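Local coordinates for putative methyltransferase protein (Bacteroides fragilis, PDB 5BP9) that binds S-adenosyl-L-homocysteine and is probably an S-adenosylmethionine-dependent methyltransferase, at residues 224-229 and 242-247; 164-169 and 197-202; 41-46 and 129-134. All blocks are in the same frame, centred on the assembly; numbering follows the deposited sequence. Where two conformers were deposited one is given.

Contact 1: 224-229 and 242-247; sequences YGEIDF and DWLYID. With ETE (2-{2-[2-2-(methoxy-ethoxy)-ethoxy]-ethoxy}-ethanol), chain B.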
loop_
_atom_site.group_PDB
_atom_site.type_symbol
_atom_site.label_atom_id
_atom_site.label_comp_id
_atom_site.label_asym_id
_atom_site.label_seq_id
_atom_site.Cartn_x
_atom_site.Cartn_y
_atom_site.Cartn_z
ATOM N N TYR A 224 13.842 7.681 -10.338
ATOM C CA TYR A 224 14.596 7.053 -9.261
ATOM C C TYR A 224 13.719 6.301 -8.232
ATOM O O TYR A 224 14.191 5.373 -7.593
ATOM C CB TYR A 224 15.512 8.047 -8.534
ATOM C CG TYR A 224 14.794 9.242 -7.941
ATOM C CD1 TYR A 224 14.108 9.165 -6.737
ATOM C CD2 TYR A 224 14.806 10.466 -8.605
ATOM C CE1 TYR A 224 13.440 10.276 -6.220
ATOM C CE2 TYR A 224 14.168 11.561 -8.090
ATOM C CZ TYR A 224 13.471 11.463 -6.904
ATOM O OH TYR A 224 12.842 12.595 -6.428
ATOM N N GLY A 225 12.458 6.702 -8.090
ATOM C CA GLY A 225 11.527 6.040 -7.175
ATOM C C GLY A 225 10.953 4.724 -7.696
ATOM O O GLY A 225 10.231 4.044 -6.956
ATOM N N GLU A 226 11.264 4.358 -8.943
ATOM C CA GLU A 226 10.833 3.063 -9.512
ATOM C C GLU A 226 11.825 1.971 -9.070
ATOM O O GLU A 226 12.861 1.738 -9.729
ATOM C CB GLU A 226 10.713 3.146 -11.041
ATOM C CG GLU A 226 9.547 4.031 -11.490
ATOM C CD GLU A 226 9.406 4.166 -12.978
ATOM O OE1 GLU A 226 10.383 3.917 -13.717
ATOM O OE2 GLU A 226 8.320 4.555 -13.419
ATOM N N ILE A 227 11.503 1.353 -7.934
ATOM C CA ILE A 227 12.326 0.333 -7.263
ATOM C C ILE A 227 11.714 -1.031 -7.595
ATOM O O ILE A 227 10.538 -1.143 -7.904
ATOM C CB ILE A 227 12.288 0.558 -5.706
ATOM C CG1 ILE A 227 12.782 1.958 -5.348
ATOM C CG2 ILE A 227 13.113 -0.466 -4.923
ATOM C CD1 ILE A 227 14.117 2.298 -5.948
ATOM N N ASP A 228 12.519 -2.074 -7.514
ATOM C CA ASP A 228 12.005 -3.428 -7.496
ATOM C C ASP A 228 12.461 -4.162 -6.263
ATOM O O ASP A 228 13.541 -3.908 -5.713
ATOM C CB ASP A 228 12.396 -4.198 -8.737
ATOM C CG ASP A 228 13.883 -4.322 -8.889
ATOM O OD1 ASP A 228 14.503 -5.229 -8.277
ATOM O OD2 ASP A 228 14.434 -3.464 -9.596
ATOM N N PHE A 229 11.602 -5.066 -5.840
ATOM C CA PHE A 229 11.838 -5.902 -4.674
ATOM C C PHE A 229 11.451 -7.355 -4.962
ATOM O O PHE A 229 10.738 -7.649 -5.899
ATOM C CB PHE A 229 11.015 -5.403 -3.488
ATOM C CG PHE A 229 11.463 -4.087 -2.920
ATOM C CD1 PHE A 229 12.684 -3.981 -2.270
ATOM C CD2 PHE A 229 10.636 -2.992 -2.934
ATOM C CE1 PHE A 229 13.084 -2.810 -1.682
ATOM C CE2 PHE A 229 11.032 -1.809 -2.352
ATOM C CZ PHE A 229 12.255 -1.711 -1.732
ATOM N N ASP A 242 7.530 -4.617 -9.001
ATOM C CA ASP A 242 7.817 -3.195 -9.027
ATOM C C ASP A 242 7.131 -2.501 -7.838
ATOM O O ASP A 242 5.984 -2.804 -7.512
ATOM C CB ASP A 242 7.303 -2.584 -10.345
ATOM C CG ASP A 242 8.028 -3.128 -11.575
ATOM O OD1 ASP A 242 9.206 -3.568 -11.492
ATOM O OD2 ASP A 242 7.422 -3.091 -12.647
ATOM N N TRP A 243 7.836 -1.563 -7.198
ATOM C CA TRP A 243 7.317 -0.871 -6.021
ATOM C C TRP A 243 7.674 0.604 -6.184
ATOM O O TRP A 243 8.825 0.974 -6.105
ATOM C CB TRP A 243 7.869 -1.473 -4.714
ATOM C CG TRP A 243 7.040 -1.229 -3.481
ATOM C CD1 TRP A 243 7.426 -0.594 -2.324
ATOM C CD2 TRP A 243 5.711 -1.701 -3.253
ATOM N NE1 TRP A 243 6.398 -0.615 -1.415
ATOM C CE2 TRP A 243 5.333 -1.284 -1.953
ATOM C CE3 TRP A 243 4.809 -2.433 -4.013
ATOM C CZ2 TRP A 243 4.078 -1.581 -1.408
ATOM C CZ3 TRP A 243 3.563 -2.713 -3.492
ATOM C CH2 TRP A 243 3.200 -2.284 -2.197
ATOM N N LEU A 244 6.661 1.431 -6.425
ATOM C CA LEU A 244 6.874 2.848 -6.684
ATOM C C LEU A 244 6.911 3.669 -5.408
ATOM O O LEU A 244 5.975 3.632 -4.586
ATOM C CB LEU A 244 5.745 3.384 -7.557
ATOM C CG LEU A 244 5.783 4.882 -7.921
ATOM C CD1 LEU A 244 6.959 5.228 -8.823
ATOM C CD2 LEU A 244 4.462 5.273 -8.569
ATOM N N TYR A 245 7.990 4.428 -5.246
ATOM C CA TYR A 245 8.042 5.564 -4.315
ATOM C C TYR A 245 7.940 6.820 -5.161
ATOM O O TYR A 245 8.474 6.858 -6.253
ATOM C CB TYR A 245 9.360 5.575 -3.523
ATOM C CG TYR A 245 9.535 4.381 -2.627
ATOM C CD1 TYR A 245 9.931 3.155 -3.156
ATOM C CD2 TYR A 245 9.305 4.467 -1.274
ATOM C CE1 TYR A 245 10.066 2.039 -2.353
ATOM C CE2 TYR A 245 9.447 3.352 -0.452
ATOM C CZ TYR A 245 9.826 2.138 -0.996
ATOM O OH TYR A 245 9.962 1.015 -0.190
ATOM N N ILE A 246 7.220 7.824 -4.683
ATOM C CA ILE A 246 6.986 8.998 -5.510
ATOM C C ILE A 246 7.019 10.242 -4.628
ATOM O O ILE A 246 6.379 10.305 -3.562
ATOM C CB ILE A 246 5.674 8.857 -6.318
ATOM C CG1 ILE A 246 5.525 9.980 -7.349
ATOM C CG2 ILE A 246 4.452 8.792 -5.397
ATOM C CD1 ILE A 246 4.411 9.742 -8.339
ATOM N N ASP A 247 7.804 11.221 -5.060
ATOM C CA ASP A 247 7.826 12.531 -4.369
ATOM C C ASP A 247 6.551 13.313 -4.642
ATOM O O ASP A 247 5.869 13.068 -5.656
ATOM C CB ASP A 247 9.080 13.325 -4.792
ATOM C CG ASP A 247 8.999 13.820 -6.201
ATOM O OD1 ASP A 247 9.398 13.094 -7.110
ATOM O OD2 ASP A 247 8.463 14.925 -6.418
HETATM O OH2 ETE B . 3.197 -8.125 -5.550
HETATM C C12 ETE B . 3.636 -8.361 -4.216
HETATM C C22 ETE B . 3.788 -6.992 -3.584
HETATM O OH3 ETE B . 4.116 -7.103 -2.205
HETATM C C13 ETE B . 5.139 -5.944 -0.356
HETATM C C23 ETE B . 4.311 -5.814 -1.625
HETATM O OH4 ETE B . 5.363 -4.656 0.220
HETATM C C14 ETE B . 7.621 -3.894 -0.053
HETATM C C24 ETE B . 6.611 -4.511 0.904
HETATM O OH5 ETE B . 8.939 -4.014 0.478
HETATM C C15 ETE B . 10.680 -2.664 1.496
HETATM C C25 ETE B . 9.218 -3.092 1.540
HETATM O OH6 ETE B . 11.166 -2.480 2.830
HETATM C C26 ETE B . 12.569 -2.699 2.970
#
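Phe-229 leans over Trp-243 with the rim of its ring: CD2 of Phe-229 lies 3.6 Å from CB of Trp-243, near the phenyl plane. The two aromatic planes are set obliquely, 65° apart. One face of the phenyl ring is backed by CG2 of Ile-227; the opposite face receives the bound polyether, whose C15 sits 3.7 Å from CZ of Phe-229. Farther along the polyether, C23 rests over a face of the indole, 3.7 Å from CZ3 of Trp-243. With CG anti to the backbone N (chi1 -157°), the indole swings away from 224-229 toward the ligands; it also touches S-adenosyl-L-homocysteine. The Tyr-245 side chain crosses that of Phe-229 at about a right angle, its OH 3.7 Å from CE2 of Phe-229, and CG1 of Ile-227 packs against CD1 of Tyr-245 at 3.8 Å.

Phe-229, Ile-227 and Trp-243 hang from a beta hairpin of strands 226-233 and 236-244, with Tyr-245 just beyond it. Ile-227 and Trp-243 form an antiparallel hydrogen-bonded pair, Trp-243 N to Ile-227 O at 2.8 Å and Ile-227 N to Trp-243 O at a longer 3.3 Å. Tyr-245 N reaches Gly-225 O in a nearly straight bond (2.8 Å, 171°). On the other sheet face CG of Glu-226 meets CD1 of Leu-244, while the Glu-226 carboxylate turns to Arg-176 and Leu-177 N.

Contact 2: 164-169 and 197-202; sequences ILMLMN and ILMDSS. With SAH (S-adenosyl-L-homocysteine), chain D.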
loop_
_atom_site.group_PDB
_atom_site.type_symbol
_atom_site.label_atom_id
_atom_site.label_comp_id
_atom_site.label_asym_id
_atom_site.label_seq_id
_atom_site.Cartn_x
_atom_site.Cartn_y
_atom_site.Cartn_z
ATOM N N ILE A 164 -10.462 6.093 0.142
ATOM C CA ILE A 164 -9.581 5.004 -0.291
ATOM C C ILE A 164 -8.220 5.209 0.378
ATOM O O ILE A 164 -7.591 6.252 0.198
ATOM C CB ILE A 164 -9.461 4.947 -1.815
ATOM C CG1 ILE A 164 -10.873 4.701 -2.430
ATOM C CG2 ILE A 164 -8.464 3.851 -2.215
ATOM C CD1 ILE A 164 -10.909 4.647 -3.947
ATOM N N LEU A 165 -7.802 4.222 1.178
ATOM C CA LEU A 165 -6.551 4.301 1.944
ATOM C C LEU A 165 -5.465 3.489 1.270
ATOM O O LEU A 165 -5.630 2.299 1.050
ATOM C CB LEU A 165 -6.733 3.763 3.366
ATOM C CG LEU A 165 -7.686 4.497 4.286
ATOM C CD1 LEU A 165 -7.774 3.767 5.615
ATOM C CD2 LEU A 165 -7.212 5.925 4.489
HETATM N N MSE A 166 -4.358 4.167 0.941
HETATM C CA MSE A 166 -3.171 3.506 0.401
HETATM C C MSE A 166 -2.015 3.907 1.259
HETATM O O MSE A 166 -1.380 4.960 1.057
HETATM C CB MSE A 166 -3.050 3.933 -1.025
HETATM C CG MSE A 166 -4.235 3.360 -1.785
HETATM SE SE MSE A 166 -4.193 3.898 -3.659
HETATM C CE MSE A 166 -2.928 2.485 -4.234
ATOM N N LEU A 167 -1.757 3.069 2.264
ATOM C CA LEU A 167 -0.799 3.384 3.336
ATOM C C LEU A 167 0.378 2.408 3.385
ATOM O O LEU A 167 0.275 1.298 2.898
ATOM C CB LEU A 167 -1.527 3.411 4.667
ATOM C CG LEU A 167 -2.667 4.431 4.775
ATOM C CD1 LEU A 167 -3.342 4.284 6.140
ATOM C CD2 LEU A 167 -2.208 5.856 4.548
HETATM N N MSE A 168 1.456 2.871 4.011
HETATM C CA MSE A 168 2.730 2.164 4.105
HETATM C C MSE A 168 3.372 2.156 2.731
HETATM O O MSE A 168 3.523 1.104 2.070
HETATM C CB MSE A 168 2.570 0.784 4.728
HETATM C CG MSE A 168 3.855 0.384 5.443
HETATM SE SE MSE A 168 5.347 0.339 4.151
HETATM C CE MSE A 168 6.762 0.025 5.486
ATOM N N ASN A 169 3.805 3.338 2.320
ATOM C CA ASN A 169 4.177 3.589 0.944
ATOM C C ASN A 169 3.070 3.138 0.011
ATOM O O ASN A 169 3.229 2.208 -0.799
ATOM C CB ASN A 169 5.512 2.959 0.535
ATOM C CG ASN A 169 6.006 3.540 -0.759
ATOM O OD1 ASN A 169 6.110 4.759 -0.866
ATOM N ND2 ASN A 169 6.266 2.699 -1.769
ATOM N N ILE A 197 -8.734 9.954 -1.799
ATOM C CA ILE A 197 -7.699 8.945 -1.594
ATOM C C ILE A 197 -6.696 9.575 -0.633
ATOM O O ILE A 197 -6.264 10.717 -0.855
ATOM C CB ILE A 197 -6.963 8.641 -2.898
ATOM C CG1 ILE A 197 -7.935 8.192 -3.989
ATOM C CG2 ILE A 197 -5.891 7.587 -2.685
ATOM C CD1 ILE A 197 -7.488 8.592 -5.375
ATOM N N LEU A 198 -6.316 8.823 0.391
ATOM C CA LEU A 198 -5.248 9.216 1.318
ATOM C C LEU A 198 -4.084 8.263 1.080
ATOM O O LEU A 198 -4.218 7.045 1.244
ATOM C CB LEU A 198 -5.747 9.158 2.762
ATOM C CG LEU A 198 -6.923 10.085 3.059
ATOM C CD1 LEU A 198 -7.445 9.822 4.473
ATOM C CD2 LEU A 198 -6.551 11.545 2.884
HETATM N N MSE A 199 -2.955 8.823 0.673
HETATM C CA MSE A 199 -1.780 8.037 0.238
HETATM C C MSE A 199 -0.533 8.611 0.828
HETATM O O MSE A 199 -0.312 9.809 0.739
HETATM C CB MSE A 199 -1.671 8.111 -1.301
HETATM C CG MSE A 199 -0.440 7.372 -1.881
HETATM SE SE MSE A 199 -0.205 7.762 -3.802
HETATM C CE MSE A 199 -1.496 6.371 -4.139
ATOM N N ASP A 200 0.312 7.755 1.389
ATOM C CA ASP A 200 1.627 8.180 1.832
ATOM C C ASP A 200 2.698 7.663 0.870
ATOM O O ASP A 200 2.542 6.633 0.223
ATOM C CB ASP A 200 1.910 7.722 3.254
ATOM C CG ASP A 200 2.222 6.249 3.325
ATOM O OD1 ASP A 200 1.434 5.439 2.823
ATOM O OD2 ASP A 200 3.286 5.871 3.795
ATOM N N SER A 201 3.773 8.424 0.767
ATOM C CA SER A 201 4.975 7.966 0.061
ATOM C C SER A 201 6.196 8.713 0.590
ATOM O O SER A 201 6.146 9.361 1.629
ATOM C CB SER A 201 4.804 8.145 -1.456
ATOM O OG SER A 201 5.766 7.359 -2.163
ATOM N N SER A 202 7.280 8.624 -0.164
ATOM C CA SER A 202 8.592 9.162 0.221
ATOM C C SER A 202 9.307 9.669 -1.012
ATOM O O SER A 202 9.172 9.072 -2.079
ATOM C CB SER A 202 9.480 8.078 0.870
ATOM O OG SER A 202 8.997 7.686 2.117
HETATM N N SAH D . -1.025 -1.935 4.265
HETATM C CA SAH D . -0.267 -3.032 4.982
HETATM C CB SAH D . 0.666 -3.851 4.077
HETATM C CG SAH D . 1.654 -3.051 3.228
HETATM S SD SAH D . 2.596 -4.128 2.187
HETATM C C SAH D . 0.545 -2.461 6.112
HETATM O O SAH D . 0.608 -1.250 6.296
HETATM O OXT SAH D . 1.173 -3.168 6.898
HETATM C "C5'" SAH D . 1.730 -4.001 0.644
HETATM C "C4'" SAH D . 0.547 -4.958 0.552
HETATM O "O4'" SAH D . -0.133 -4.708 -0.697
HETATM C "C3'" SAH D . 0.877 -6.448 0.554
HETATM O "O3'" SAH D . 0.080 -7.128 1.551
HETATM C "C2'" SAH D . 0.567 -6.902 -0.869
HETATM O "O2'" SAH D . 0.211 -8.263 -1.014
HETATM C "C1'" SAH D . -0.539 -5.956 -1.276
HETATM N N9 SAH D . -0.747 -5.733 -2.715
HETATM C C8 SAH D . 0.207 -5.580 -3.649
HETATM N N7 SAH D . -0.247 -5.331 -4.840
HETATM C C5 SAH D . -1.617 -5.293 -4.674
HETATM C C6 SAH D . -2.687 -5.076 -5.554
HETATM N N6 SAH D . -2.520 -4.821 -6.863
HETATM N N1 SAH D . -3.954 -5.116 -5.055
HETATM C C2 SAH D . -4.121 -5.379 -3.741
HETATM N N3 SAH D . -3.170 -5.595 -2.816
HETATM C C4 SAH D . -1.929 -5.552 -3.343
HETATM O O HOH W 1 7.353 5.688 1.663
#
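Asp-200 turns its carboxylate toward the backbone of 167-169, where strand 164-166 has already ended. CG of Asp-200 lies between its own N and carbonyl carbon (chi1 75°), which brings OD2 to the amide of Asn-169 at 3.0 Å, met on the syn side and 24° out of the carboxylate plane. OD1 of Asp-200 accepts from Gly-170 N. One residue on, the hydroxyl of Ser-201 donates to OD1 of Asn-169 (2.9 Å) and is also bonded to the hydroxyl of Ser-171; a water bridges OD1 of Asn-169 to OG of Ser-202.

Before this loop the axes of strands 164-166 and 197-202 run parallel, 6° apart. Leu-198 bonds twice to the same neighbouring strand, its N donating to Ile-164 O and its O accepting from Met-166 N, each at 2.9 Å.

Apolar contacts line both faces. The selenomethionines Met-166, in the conformer given, and Met-199 lie side by side; on the other face CD2 of Leu-165 meets CD1 of Leu-198 at 3.9 Å.

In the conformer given, CB of Met-168 packs beside the carboxylate O of S-adenosyl-L-homocysteine. Within the Rossmann-like sheet, helix 180-190 packs on the selenomethionine face, helix 92-100 touches Leu-165 and Leu-167, and strand 272-279 flanks 197-202.

Contact 3: 41-46 and 129-134; sequences SLLPAE and IDISPL. With SAH (S-adenosyl-L-homocysteine), chain D.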
loop_
_atom_site.group_PDB
_atom_site.type_symbol
_atom_site.label_atom_id
_atom_site.label_comp_id
_atom_site.label_asym_id
_atom_site.label_seq_id
_atom_site.Cartn_x
_atom_site.Cartn_y
_atom_site.Cartn_z
ATOM N N SER A 41 -4.116 -10.489 -11.530
ATOM C CA SER A 41 -3.204 -11.452 -10.913
ATOM C C SER A 41 -3.249 -11.443 -9.368
ATOM O O SER A 41 -3.272 -10.385 -8.717
ATOM C CB SER A 41 -1.768 -11.232 -11.396
ATOM O OG SER A 41 -1.355 -9.895 -11.157
ATOM N N LEU A 42 -3.270 -12.652 -8.812
ATOM C CA LEU A 42 -3.211 -12.902 -7.382
ATOM C C LEU A 42 -1.939 -13.690 -7.081
ATOM O O LEU A 42 -1.336 -14.304 -8.001
ATOM C CB LEU A 42 -4.438 -13.708 -6.948
ATOM C CG LEU A 42 -5.806 -13.062 -7.215
ATOM C CD1 LEU A 42 -6.919 -14.002 -6.816
ATOM C CD2 LEU A 42 -5.908 -11.737 -6.463
ATOM N N LEU A 43 -1.503 -13.675 -5.827
ATOM C CA LEU A 43 -0.326 -14.478 -5.450
ATOM C C LEU A 43 -0.754 -15.905 -5.112
ATOM O O LEU A 43 -1.665 -16.102 -4.351
ATOM C CB LEU A 43 0.399 -13.898 -4.237
ATOM C CG LEU A 43 0.793 -12.437 -4.307
ATOM C CD1 LEU A 43 1.489 -12.030 -3.022
ATOM C CD2 LEU A 43 1.686 -12.151 -5.499
ATOM N N PRO A 44 -0.046 -16.907 -5.696
ATOM C CA PRO A 44 -0.280 -18.264 -5.200
ATOM C C PRO A 44 0.307 -18.404 -3.805
ATOM O O PRO A 44 1.318 -17.804 -3.531
ATOM C CB PRO A 44 0.462 -19.172 -6.186
ATOM C CG PRO A 44 1.342 -18.313 -6.985
ATOM C CD PRO A 44 0.990 -16.863 -6.760
ATOM N N ALA A 45 -0.338 -19.178 -2.932
ATOM C CA ALA A 45 0.123 -19.336 -1.548
ATOM C C ALA A 45 1.562 -19.850 -1.467
ATOM O O ALA A 45 2.311 -19.462 -0.569
ATOM C CB ALA A 45 -0.813 -20.258 -0.781
ATOM N N GLU A 46 1.946 -20.686 -2.423
ATOM C CA GLU A 46 3.299 -21.230 -2.492
ATOM C C GLU A 46 4.367 -20.194 -2.861
ATOM O O GLU A 46 5.555 -20.466 -2.702
ATOM C CB GLU A 46 3.358 -22.425 -3.472
ATOM C CG GLU A 46 2.976 -22.121 -4.926
ATOM C CD GLU A 46 1.520 -22.425 -5.294
ATOM O OE1 GLU A 46 1.286 -22.738 -6.494
ATOM O OE2 GLU A 46 0.615 -22.318 -4.414
ATOM N N ILE A 129 -8.788 -5.225 0.969
ATOM C CA ILE A 129 -8.414 -6.096 -0.149
ATOM C C ILE A 129 -6.907 -6.352 -0.129
ATOM O O ILE A 129 -6.114 -5.502 0.324
ATOM C CB ILE A 129 -8.853 -5.538 -1.516
ATOM C CG1 ILE A 129 -8.132 -4.234 -1.898
ATOM C CG2 ILE A 129 -10.375 -5.415 -1.600
ATOM C CD1 ILE A 129 -8.319 -3.884 -3.353
ATOM N N ASP A 130 -6.517 -7.527 -0.601
ATOM C CA ASP A 130 -5.111 -7.860 -0.782
ATOM C C ASP A 130 -5.019 -8.996 -1.779
ATOM O O ASP A 130 -5.926 -9.817 -1.877
ATOM C CB ASP A 130 -4.455 -8.272 0.572
ATOM C CG ASP A 130 -2.969 -8.021 0.597
ATOM O OD1 ASP A 130 -2.249 -8.755 -0.128
ATOM O OD2 ASP A 130 -2.528 -7.083 1.331
ATOM N N ILE A 131 -3.900 -9.057 -2.494
ATOM C CA ILE A 131 -3.658 -10.168 -3.431
ATOM C C ILE A 131 -3.067 -11.416 -2.759
ATOM O O ILE A 131 -3.001 -12.462 -3.391
ATOM C CB ILE A 131 -2.758 -9.747 -4.607
ATOM C CG1 ILE A 131 -1.402 -9.223 -4.112
ATOM C CG2 ILE A 131 -3.492 -8.723 -5.484
ATOM C CD1 ILE A 131 -0.390 -8.936 -5.214
ATOM N N SER A 132 -2.633 -11.288 -1.503
ATOM C CA SER A 132 -1.998 -12.375 -0.743
ATOM C C SER A 132 -3.076 -13.275 -0.121
ATOM O O SER A 132 -3.832 -12.799 0.733
ATOM C CB SER A 132 -1.121 -11.814 0.368
ATOM O OG SER A 132 -0.813 -12.811 1.332
ATOM N N PRO A 133 -3.094 -14.576 -0.468
ATOM C CA PRO A 133 -4.166 -15.408 0.100
ATOM C C PRO A 133 -4.012 -15.637 1.588
ATOM O O PRO A 133 -5.016 -15.657 2.320
ATOM C CB PRO A 133 -4.058 -16.721 -0.674
ATOM C CG PRO A 133 -2.649 -16.750 -1.154
ATOM C CD PRO A 133 -2.274 -15.329 -1.423
ATOM N N LEU A 134 -2.780 -15.781 2.054
ATOM C CA LEU A 134 -2.530 -16.036 3.460
ATOM C C LEU A 134 -2.785 -14.783 4.315
ATOM O O LEU A 134 -3.207 -14.891 5.478
ATOM C CB LEU A 134 -1.117 -16.602 3.661
ATOM C CG LEU A 134 -0.917 -18.024 3.136
ATOM C CD1 LEU A 134 0.551 -18.393 3.010
ATOM C CD2 LEU A 134 -1.661 -19.016 4.018
HETATM N N SAH D . -1.025 -1.935 4.265
HETATM C CA SAH D . -0.267 -3.032 4.982
HETATM C CB SAH D . 0.666 -3.851 4.077
HETATM C CG SAH D . 1.654 -3.051 3.228
HETATM S SD SAH D . 2.596 -4.128 2.187
HETATM C C SAH D . 0.545 -2.461 6.112
HETATM O O SAH D . 0.608 -1.250 6.296
HETATM O OXT SAH D . 1.173 -3.168 6.898
HETATM C "C5'" SAH D . 1.730 -4.001 0.644
HETATM C "C4'" SAH D . 0.547 -4.958 0.552
HETATM O "O4'" SAH D . -0.133 -4.708 -0.697
HETATM C "C3'" SAH D . 0.877 -6.448 0.554
HETATM O "O3'" SAH D . 0.080 -7.128 1.551
HETATM C "C2'" SAH D . 0.567 -6.902 -0.869
HETATM O "O2'" SAH D . 0.211 -8.263 -1.014
HETATM C "C1'" SAH D . -0.539 -5.956 -1.276
HETATM N N9 SAH D . -0.747 -5.733 -2.715
HETATM C C8 SAH D . 0.207 -5.580 -3.649
HETATM N N7 SAH D . -0.247 -5.331 -4.840
HETATM C C5 SAH D . -1.617 -5.293 -4.674
HETATM C C6 SAH D . -2.687 -5.076 -5.554
HETATM N N6 SAH D . -2.520 -4.821 -6.863
HETATM N N1 SAH D . -3.954 -5.116 -5.055
HETATM C C2 SAH D . -4.121 -5.379 -3.741
HETATM N N3 SAH D . -3.170 -5.595 -2.816
HETATM C C4 SAH D . -1.929 -5.552 -3.343
#
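Leu-43 and Ile-131 meet twice, once through the backbone and once through their side chains. The amide of Leu-43 donates to the carbonyl O of Ile-131 (3.1 Å), coming in from above the carbonyl plane, 37° out of it. The side chains cross obliquely, with CG of Leu-43 3.8 Å from CD1 of Ile-131.

Ile-131 owes its two-sided role to its first torsion. At chi1 58° CG1 stands between the backbone N and the carbonyl carbon, and the extended second torsion carries CD1 along the adenine, 3.6 Å from SAH N7. CG2, beside the backbone N, touches the carbonyl O of Ser-41 at 3.6 Å and CD2 of Leu-42, and also lies against the adenine near N1. One branched side chain thus lies between loop 41-46 and the adenine of the bound S-adenosyl-L-homocysteine.

Asp-130 holds the ribose with both oxygens: SAH O2' donates to OD1 at 2.7 Å and O3' to OD2 at 2.6 Å. An acidic residue gripping both ribose hydroxyls at the end of the second strand of the Rossmann-like fold, here 125-130, is a hallmark of such methyltransferases. OD1 uses its anti lone pair to accept from Ser-132 N, closing an Asx turn that helps fix the carboxylate, and Gly-111 N donates to OD2.

Farther along, Pro-133 lays its CD and CG against the carbonyl O of Leu-43, and CB of Ala-45 packs on CG of Pro-133. Ser-132 is the N-cap of helix 133-142, its OG bonded to Asp-48 just before helix 49-60. Loop 41-46 therefore lies over the junction of strand 125-130 with helix 133-142, beside edge strand 147-149, where Gln-149 touches Leu-42 and Pro-133.

Overall arrangement
Contact 2 is the most central, its parallel strands in the middle of the seven-stranded sheet; contact 3 reaches that sheet near its edge and is only partly buried. Contact 1 belongs to the separate four-stranded antiparallel sheet but is also largely buried. Chemistry follows place: contact 2 combines strand bonding with a carboxylate holding loop amides, contact 1 sets aromatic rings against the polyether, and contact 3 rests on apolar packing with one backbone bond across it. Contacts 1 and 2 touch directly, Asn-169 and Ser-201 bonding to the backbone of Leu-244 and Ile-246. Contact 3 touches neither, yet SAH links all three: ribose and adenine at contact 3, amino-acid end at contact 2, Trp-243 at contact 1.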